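Putative C39-like peptidase (Bacillus anthracis, PDB 3ERV) is of unknown function but is probably a cysteine peptidase of the C39-like family, in the papain-like clan CA. Local coordinates at residues A[33-43]-A[191-200]; A[45-56]-A[68-76]. All blocks are in the same frame, centred on the assembly; numbering follows the deposited sequence.

Contact 1 (A[33-43]-A[191-200]). With EDO (1,2-ethanediol), chain C.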
# COMPACT_ATOMS: atom_id res chain seq x y z
N ILE A 33 -10.52 6.85 14.58
CA ILE A 33 -9.15 7.11 14.15
C ILE A 33 -8.07 6.53 15.07
O ILE A 33 -8.12 6.69 16.29
CB ILE A 33 -8.88 8.60 13.96
CG1 ILE A 33 -7.46 8.80 13.44
CG2 ILE A 33 -9.12 9.37 15.27
CD1 ILE A 33 -7.38 9.82 12.37
N LEU A 34 -7.10 5.85 14.45
CA LEU A 34 -5.98 5.24 15.15
C LEU A 34 -4.84 6.24 15.03
O LEU A 34 -3.89 6.08 14.24
CB LEU A 34 -5.62 3.90 14.47
CG LEU A 34 -6.72 2.83 14.40
CD1 LEU A 34 -6.24 1.67 13.56
CD2 LEU A 34 -7.18 2.32 15.79
N SER A 35 -4.95 7.29 15.85
CA SER A 35 -4.12 8.45 15.66
C SER A 35 -2.69 8.23 16.16
O SER A 35 -1.82 9.04 15.91
CB SER A 35 -4.79 9.66 16.34
OG SER A 35 -4.95 9.41 17.73
N ASN A 36 -2.42 7.09 16.81
CA ASN A 36 -1.04 6.82 17.25
C ASN A 36 -0.25 5.83 16.43
O ASN A 36 0.86 5.37 16.82
CB ASN A 36 -0.95 6.54 18.77
CG ASN A 36 -1.12 7.82 19.59
OD1 ASN A 36 -1.17 8.93 19.01
ND2 ASN A 36 -1.14 7.70 20.92
N VAL A 37 -0.81 5.51 15.27
CA VAL A 37 -0.06 4.80 14.23
C VAL A 37 1.15 5.69 13.94
O VAL A 37 1.00 6.88 13.67
CB VAL A 37 -0.96 4.58 12.94
CG1 VAL A 37 -0.11 4.11 11.71
CG2 VAL A 37 -2.14 3.63 13.26
N PRO A 38 2.37 5.12 14.00
CA PRO A 38 3.60 5.91 13.79
C PRO A 38 3.63 6.57 12.40
O PRO A 38 3.03 6.09 11.47
CB PRO A 38 4.73 4.86 13.91
CG PRO A 38 4.19 3.77 14.66
CD PRO A 38 2.65 3.73 14.44
N PHE A 39 4.32 7.71 12.27
CA PHE A 39 4.35 8.43 11.02
C PHE A 39 5.76 8.33 10.48
O PHE A 39 6.72 8.68 11.17
CB PHE A 39 3.87 9.90 11.23
CG PHE A 39 4.27 10.87 10.13
CD1 PHE A 39 3.52 11.02 9.01
CD2 PHE A 39 5.44 11.64 10.25
CE1 PHE A 39 3.92 11.92 7.98
CE2 PHE A 39 5.84 12.54 9.26
CZ PHE A 39 5.07 12.68 8.12
N ILE A 40 5.88 7.84 9.24
CA ILE A 40 7.15 7.79 8.48
C ILE A 40 6.98 8.36 7.05
O ILE A 40 5.92 8.21 6.42
CB ILE A 40 7.70 6.33 8.39
CG1 ILE A 40 7.62 5.64 9.76
CG2 ILE A 40 9.19 6.33 7.89
CD1 ILE A 40 7.90 4.12 9.75
N GLN A 41 8.03 9.00 6.56
CA GLN A 41 8.07 9.54 5.21
C GLN A 41 9.01 8.65 4.39
O GLN A 41 10.03 8.25 4.92
CB GLN A 41 8.62 10.98 5.25
CG GLN A 41 7.58 12.01 5.77
CD GLN A 41 6.29 12.06 4.92
OE1 GLN A 41 6.16 12.93 4.02
NE2 GLN A 41 5.32 11.14 5.19
N GLN A 42 8.67 8.35 3.12
CA GLN A 42 9.59 7.57 2.28
C GLN A 42 10.87 8.34 1.91
O GLN A 42 11.96 7.76 1.87
CB GLN A 42 8.88 7.03 1.02
CG GLN A 42 8.38 8.11 0.01
CD GLN A 42 7.45 7.50 -1.04
OE1 GLN A 42 6.34 7.11 -0.73
NE2 GLN A 42 7.91 7.42 -2.28
N LEU A 43 10.73 9.65 1.65
CA LEU A 43 11.88 10.48 1.25
C LEU A 43 12.59 10.93 2.48
O LEU A 43 11.97 11.03 3.53
CB LEU A 43 11.44 11.73 0.47
CG LEU A 43 10.70 11.46 -0.81
CD1 LEU A 43 10.03 12.74 -1.35
CD2 LEU A 43 11.67 10.85 -1.84
N TYR A 191 -9.15 8.88 6.91
CA TYR A 191 -7.95 9.47 7.48
C TYR A 191 -6.76 8.53 7.19
O TYR A 191 -6.85 7.32 7.42
CB TYR A 191 -8.15 9.67 8.99
CG TYR A 191 -9.28 10.64 9.27
CD1 TYR A 191 -9.02 12.00 9.43
CD2 TYR A 191 -10.60 10.20 9.35
CE1 TYR A 191 -10.05 12.91 9.67
CE2 TYR A 191 -11.65 11.10 9.59
CZ TYR A 191 -11.36 12.45 9.75
OH TYR A 191 -12.38 13.34 9.99
N ILE A 192 -5.67 9.08 6.65
CA ILE A 192 -4.57 8.23 6.25
C ILE A 192 -3.22 8.71 6.78
O ILE A 192 -3.07 9.87 7.20
CB ILE A 192 -4.49 8.11 4.72
CG1 ILE A 192 -4.17 9.48 4.12
CG2 ILE A 192 -5.81 7.53 4.15
CD1 ILE A 192 -4.12 9.49 2.61
N ARG A 193 -2.24 7.79 6.75
CA ARG A 193 -0.81 8.14 6.77
C ARG A 193 -0.28 8.00 5.34
O ARG A 193 -0.33 6.91 4.74
CB ARG A 193 -0.01 7.20 7.71
CG ARG A 193 -0.31 7.40 9.18
CD ARG A 193 0.55 8.47 9.85
NE ARG A 193 0.22 8.41 11.27
CZ ARG A 193 -0.60 9.23 11.91
NH1 ARG A 193 -1.16 10.25 11.24
NH2 ARG A 193 -0.85 9.02 13.21
N ASP A 194 0.19 9.10 4.78
CA ASP A 194 0.71 9.12 3.42
C ASP A 194 2.22 9.37 3.45
O ASP A 194 2.66 10.49 3.82
CB ASP A 194 -0.00 10.24 2.67
CG ASP A 194 0.35 10.26 1.21
OD1 ASP A 194 1.50 9.91 0.84
OD2 ASP A 194 -0.57 10.62 0.43
N PRO A 195 3.03 8.35 3.06
CA PRO A 195 4.49 8.43 3.16
C PRO A 195 5.11 9.53 2.29
O PRO A 195 6.29 9.82 2.44
CB PRO A 195 4.97 7.03 2.71
CG PRO A 195 3.82 6.42 1.96
CD PRO A 195 2.55 7.09 2.45
N LEU A 196 4.32 10.14 1.41
CA LEU A 196 4.75 11.31 0.65
C LEU A 196 4.20 12.65 1.15
O LEU A 196 4.48 13.67 0.55
CB LEU A 196 4.35 11.16 -0.80
CG LEU A 196 5.31 10.34 -1.66
CD1 LEU A 196 4.71 10.19 -3.06
CD2 LEU A 196 6.68 11.00 -1.71
N LYS A 197 3.40 12.67 2.20
CA LYS A 197 2.89 13.95 2.69
C LYS A 197 3.32 14.21 4.12
O LYS A 197 3.03 13.42 5.02
CB LYS A 197 1.38 14.03 2.61
CG LYS A 197 0.80 13.95 1.22
CD LYS A 197 -0.71 13.64 1.31
CE LYS A 197 -1.43 13.93 0.02
NZ LYS A 197 -1.28 15.36 -0.24
N ASP A 198 3.97 15.34 4.33
CA ASP A 198 4.58 15.63 5.63
C ASP A 198 3.58 16.10 6.69
O ASP A 198 3.62 17.26 7.12
CB ASP A 198 5.65 16.69 5.45
CG ASP A 198 6.73 16.60 6.51
OD1 ASP A 198 6.57 15.80 7.46
OD2 ASP A 198 7.74 17.33 6.36
N SER A 199 2.70 15.20 7.13
CA SER A 199 1.64 15.59 8.06
C SER A 199 0.91 14.41 8.72
O SER A 199 0.59 13.41 8.05
CB SER A 199 0.62 16.47 7.33
OG SER A 199 -0.56 16.60 8.08
N LEU A 200 0.65 14.56 10.01
CA LEU A 200 -0.17 13.63 10.77
C LEU A 200 -1.63 13.77 10.47
O LEU A 200 -2.44 12.99 10.93
CB LEU A 200 -0.01 13.90 12.25
CG LEU A 200 1.45 13.92 12.64
CD1 LEU A 200 1.64 14.43 14.05
CD2 LEU A 200 1.97 12.52 12.48
C1 EDO C . 1.10 10.73 15.85
O1 EDO C . 0.26 10.66 17.02
C2 EDO C . 1.66 9.35 15.47
O2 EDO C . 3.04 9.21 15.83
O HOH W 1 8.31 11.37 1.77

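Contact 2 (A[45-56]-A[68-76])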
# COMPACT_ATOMS: atom_id res chain seq x y z
N GLU A 45 15.31 8.87 1.47
CA GLU A 45 15.97 7.59 1.13
C GLU A 45 15.33 6.71 0.04
O GLU A 45 16.02 6.04 -0.70
CB GLU A 45 16.13 6.76 2.40
CG GLU A 45 16.83 7.53 3.47
CD GLU A 45 15.93 8.30 4.42
OE1 GLU A 45 14.76 8.65 4.16
OE2 GLU A 45 16.45 8.55 5.49
N LEU A 46 14.01 6.74 -0.09
CA LEU A 46 13.30 5.79 -0.96
C LEU A 46 12.41 6.52 -1.92
O LEU A 46 11.26 6.80 -1.57
CB LEU A 46 12.45 4.82 -0.12
CG LEU A 46 13.19 3.92 0.90
CD1 LEU A 46 12.20 2.90 1.50
CD2 LEU A 46 14.34 3.17 0.15
N ASP A 47 12.92 6.83 -3.12
CA ASP A 47 12.12 7.57 -4.12
C ASP A 47 10.86 6.80 -4.44
O ASP A 47 9.79 7.40 -4.60
CB ASP A 47 12.89 7.83 -5.43
CG ASP A 47 13.90 8.94 -5.29
OD1 ASP A 47 13.83 9.70 -4.29
OD2 ASP A 47 14.83 9.02 -6.14
N ARG A 48 10.97 5.46 -4.46
CA ARG A 48 9.79 4.66 -4.70
C ARG A 48 9.43 3.78 -3.51
O ARG A 48 9.10 2.60 -3.68
CB ARG A 48 9.91 3.80 -5.96
CG ARG A 48 9.93 4.61 -7.25
CD ARG A 48 9.93 3.74 -8.52
NE ARG A 48 10.24 4.56 -9.72
CZ ARG A 48 11.46 4.82 -10.19
NH1 ARG A 48 12.57 4.31 -9.61
NH2 ARG A 48 11.61 5.60 -11.28
N GLY A 49 9.48 4.35 -2.31
CA GLY A 49 9.22 3.55 -1.13
C GLY A 49 7.85 3.63 -0.47
O GLY A 49 7.73 3.28 0.69
N CYS A 50 6.80 4.06 -1.18
CA CYS A 50 5.48 4.21 -0.54
C CYS A 50 4.93 2.88 0.02
O CYS A 50 4.41 2.85 1.12
CB CYS A 50 4.44 4.88 -1.47
SG CYS A 50 4.02 3.96 -2.99
N GLU A 51 5.01 1.78 -0.73
CA GLU A 51 4.54 0.49 -0.16
C GLU A 51 5.32 -0.02 1.06
O GLU A 51 4.72 -0.43 2.09
CB GLU A 51 4.53 -0.59 -1.25
CG GLU A 51 3.78 -0.20 -2.52
CD GLU A 51 4.63 0.32 -3.68
OE1 GLU A 51 5.78 0.77 -3.48
OE2 GLU A 51 4.10 0.34 -4.84
N VAL A 52 6.64 -0.03 0.97
CA VAL A 52 7.41 -0.53 2.11
C VAL A 52 7.34 0.44 3.31
O VAL A 52 7.46 0.02 4.47
CB VAL A 52 8.90 -0.89 1.77
CG1 VAL A 52 8.99 -2.02 0.70
CG2 VAL A 52 9.76 0.36 1.38
N THR A 53 7.17 1.72 3.03
CA THR A 53 7.10 2.71 4.11
C THR A 53 5.77 2.60 4.87
O THR A 53 5.78 2.69 6.11
CB THR A 53 7.37 4.16 3.61
OG1 THR A 53 8.65 4.21 2.97
CG2 THR A 53 7.38 5.14 4.76
N SER A 54 4.64 2.43 4.14
CA SER A 54 3.32 2.14 4.75
C SER A 54 3.32 0.82 5.54
O SER A 54 2.75 0.71 6.65
CB SER A 54 2.23 2.05 3.66
OG SER A 54 2.05 3.30 2.94
N LEU A 55 3.94 -0.18 4.94
CA LEU A 55 4.12 -1.43 5.60
C LEU A 55 4.94 -1.24 6.89
O LEU A 55 4.57 -1.81 7.90
CB LEU A 55 4.76 -2.49 4.68
CG LEU A 55 4.85 -3.86 5.40
CD1 LEU A 55 3.44 -4.43 5.73
CD2 LEU A 55 5.70 -4.89 4.57
N ALA A 56 6.01 -0.44 6.86
CA ALA A 56 6.78 -0.18 8.06
C ALA A 56 5.95 0.42 9.23
O ALA A 56 5.96 -0.09 10.36
CB ALA A 56 8.05 0.67 7.74
N LYS A 68 11.86 1.21 7.31
CA LYS A 68 11.61 1.18 5.89
C LYS A 68 12.80 0.70 5.04
O LYS A 68 12.58 0.15 3.97
CB LYS A 68 11.16 2.56 5.41
CG LYS A 68 12.30 3.58 5.28
CD LYS A 68 11.73 5.03 5.20
CE LYS A 68 12.82 6.00 4.78
NZ LYS A 68 12.57 7.39 5.18
N MET A 69 14.05 0.93 5.48
CA MET A 69 15.22 0.51 4.72
C MET A 69 15.39 -1.01 4.73
O MET A 69 15.80 -1.63 3.73
CB MET A 69 16.52 1.20 5.25
CG MET A 69 16.46 2.79 5.28
SD MET A 69 16.15 3.42 3.62
CE MET A 69 17.48 2.56 2.72
N LYS A 70 15.11 -1.63 5.86
CA LYS A 70 15.20 -3.09 5.91
C LYS A 70 14.12 -3.69 5.01
O LYS A 70 14.35 -4.64 4.28
CB LYS A 70 15.07 -3.59 7.36
CG LYS A 70 15.19 -5.12 7.49
CD LYS A 70 16.07 -5.47 8.74
CE LYS A 70 16.20 -6.98 9.02
NZ LYS A 70 14.89 -7.60 9.42
N LEU A 71 12.93 -3.12 5.05
CA LEU A 71 11.83 -3.64 4.24
C LEU A 71 12.10 -3.42 2.75
O LEU A 71 11.72 -4.27 1.89
CB LEU A 71 10.49 -2.98 4.64
CG LEU A 71 10.06 -3.30 6.09
CD1 LEU A 71 8.75 -2.59 6.38
CD2 LEU A 71 9.89 -4.82 6.30
N ALA A 72 12.73 -2.29 2.44
CA ALA A 72 13.10 -1.99 1.06
C ALA A 72 14.12 -2.99 0.51
O ALA A 72 14.10 -3.31 -0.68
CB ALA A 72 13.63 -0.60 0.95
N ASN A 73 15.02 -3.49 1.36
CA ASN A 73 15.94 -4.47 0.88
C ASN A 73 15.28 -5.85 0.78
O ASN A 73 15.63 -6.65 -0.08
CB ASN A 73 17.18 -4.54 1.78
CG ASN A 73 18.21 -5.48 1.24
OD1 ASN A 73 18.68 -6.35 1.93
ND2 ASN A 73 18.54 -5.33 -0.04
N GLU A 74 14.33 -6.12 1.67
CA GLU A 74 13.72 -7.46 1.78
C GLU A 74 12.59 -7.77 0.82
O GLU A 74 12.33 -8.92 0.55
CB GLU A 74 13.30 -7.74 3.23
CG GLU A 74 14.55 -7.96 4.14
CD GLU A 74 14.17 -8.03 5.63
OE1 GLU A 74 13.00 -7.72 5.96
OE2 GLU A 74 15.05 -8.39 6.46
N ILE A 75 11.90 -6.74 0.34
CA ILE A 75 10.83 -6.93 -0.59
C ILE A 75 11.35 -7.68 -1.80
O ILE A 75 12.43 -7.39 -2.29
CB ILE A 75 10.12 -5.61 -1.00
CG1 ILE A 75 8.90 -5.92 -1.84
CG2 ILE A 75 11.04 -4.73 -1.81
CD1 ILE A 75 7.71 -6.32 -1.09
N LYS A 76 10.59 -8.66 -2.26
CA LYS A 76 10.98 -9.41 -3.46
C LYS A 76 10.99 -8.43 -4.65
O LYS A 76 10.12 -7.55 -4.77
CB LYS A 76 9.99 -10.55 -3.67
CG LYS A 76 10.16 -11.35 -4.99
CD LYS A 76 9.20 -12.56 -4.99
CE LYS A 76 9.46 -13.55 -6.15
NZ LYS A 76 8.73 -14.85 -5.89

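Contact 1 (A[33-43]-A[191-200])
The guanidinium of R193 grips the carbonyl oxygen of V37 side-on: NE lies 3.0 Å and NH2 2.9 Å from V37 O, which sits almost in the guanidinium plane. NH2 approaches in the carbonyl plane and NE from above it. A bend at CB-CG (chi2 -88°) brings the group round to the loop, and NH1 makes a weak bond back to L200 O. L200 CD2 lies over one face of the guanidinium, displaced toward its rim. The hydroxyl O1 of a bound 1,2-ethanediol, probably from the crystallisation liquor, donates to S35 O nearby.

The second polar cluster is built on the turn of residues 194-197. Q41 NE2 donates to D194 O at 3.1 Å, entering from the opposite face of that carbonyl to K197 N, and also bonds to I40 O of its own segment. Next door, Q42 N reaches P195 O at 2.9 Å, and a water joins the same oxygen to L43 N.

Between the two clusters the contacts are mainly apolar and ring-edge. L200 CD2 packs on F39 CB at 3.5 Å. The F39 ring turns its edge to the turn beyond, with CE1 3.4 Å from K197 O and CZ 3.5 Å from D198 OD1; the ring and carboxylate planes are nearly parallel. At the strand end I33 CD1 lies 3.5 Å from Y191 CB; at the other end L196 packs against the extended Q42 side chain.

D194 OD1 accepts L196 N, an Asx turn, and bonds to H178 NE2; Q42 touches C50 and donates weakly to D47 O. C50, H178 and D194 are placed as a Cys-His-Asp triad would be, and Q42 is consistent with the oxyanion-hole glutamine of clan CA. The bonds from Q41 and Q42 thus tie this probable active-site glutamine to the turn that begins at the probable triad aspartate.

Contact 2 (A[45-56]-A[68-76])
K68 NZ meets E45 OE1 from above the carboxylate plane, 54° out of it, at 2.7 Å in a salt bridge. The two side chains cross at about a right angle. Beside them the bent M69 chain brings SD to 3.6 Å from E45 CB.

Below this bridge the contact is apolar. L46 CD1 rests 3.8 Å from A72 CB, and V52 meets L71 CB to CB at 3.9 Å. L71 CD1 settles against helix 50-61, 3.5 Å from the backbone oxygen V52 O and 3.6 Å from the A56 CB methyl. With CG between its backbone N and carbonyl carbon (chi1 77°), K68 runs out alongside T53, whose OG1 donates to G49 O at 2.6 Å; T53 N binds the same oxygen. The short helical segments 50-56 and 68-74 cross at 128°, their axes 8.6 Å apart at closest.

G49 is the N-cap residue of the helix that starts with C50, the probable nucleophile. K68 also bonds to Q41 O, so its ammonium joins two points of the loop before the helix, the E45 carboxylate and Q41 O: a polar clamp at the edge of a buried apolar interface, close to the probable active site.

After strand 32-33 the chain runs through loop 33-43, reaches 45-49 and enters helix 50-61. Contact 2 closes the short loop from that helix back onto helix 68-74. The chain then passes through helices 109-119 and 132-140 and most of the strands before strand 189-193 and the turn after it return to 33-43, closing contact 1 across 147 residues. Contact 2 is therefore nested inside contact 1. Their centres are 14 Å apart, and the two meet where the end of loop 33-43 reaches the starts of helices 50-61 and 68-74. Together they join the helical part to the antiparallel sheet, bringing C50 and D194 both next to H178 on strand 177-185, consistent with a catalytic triad.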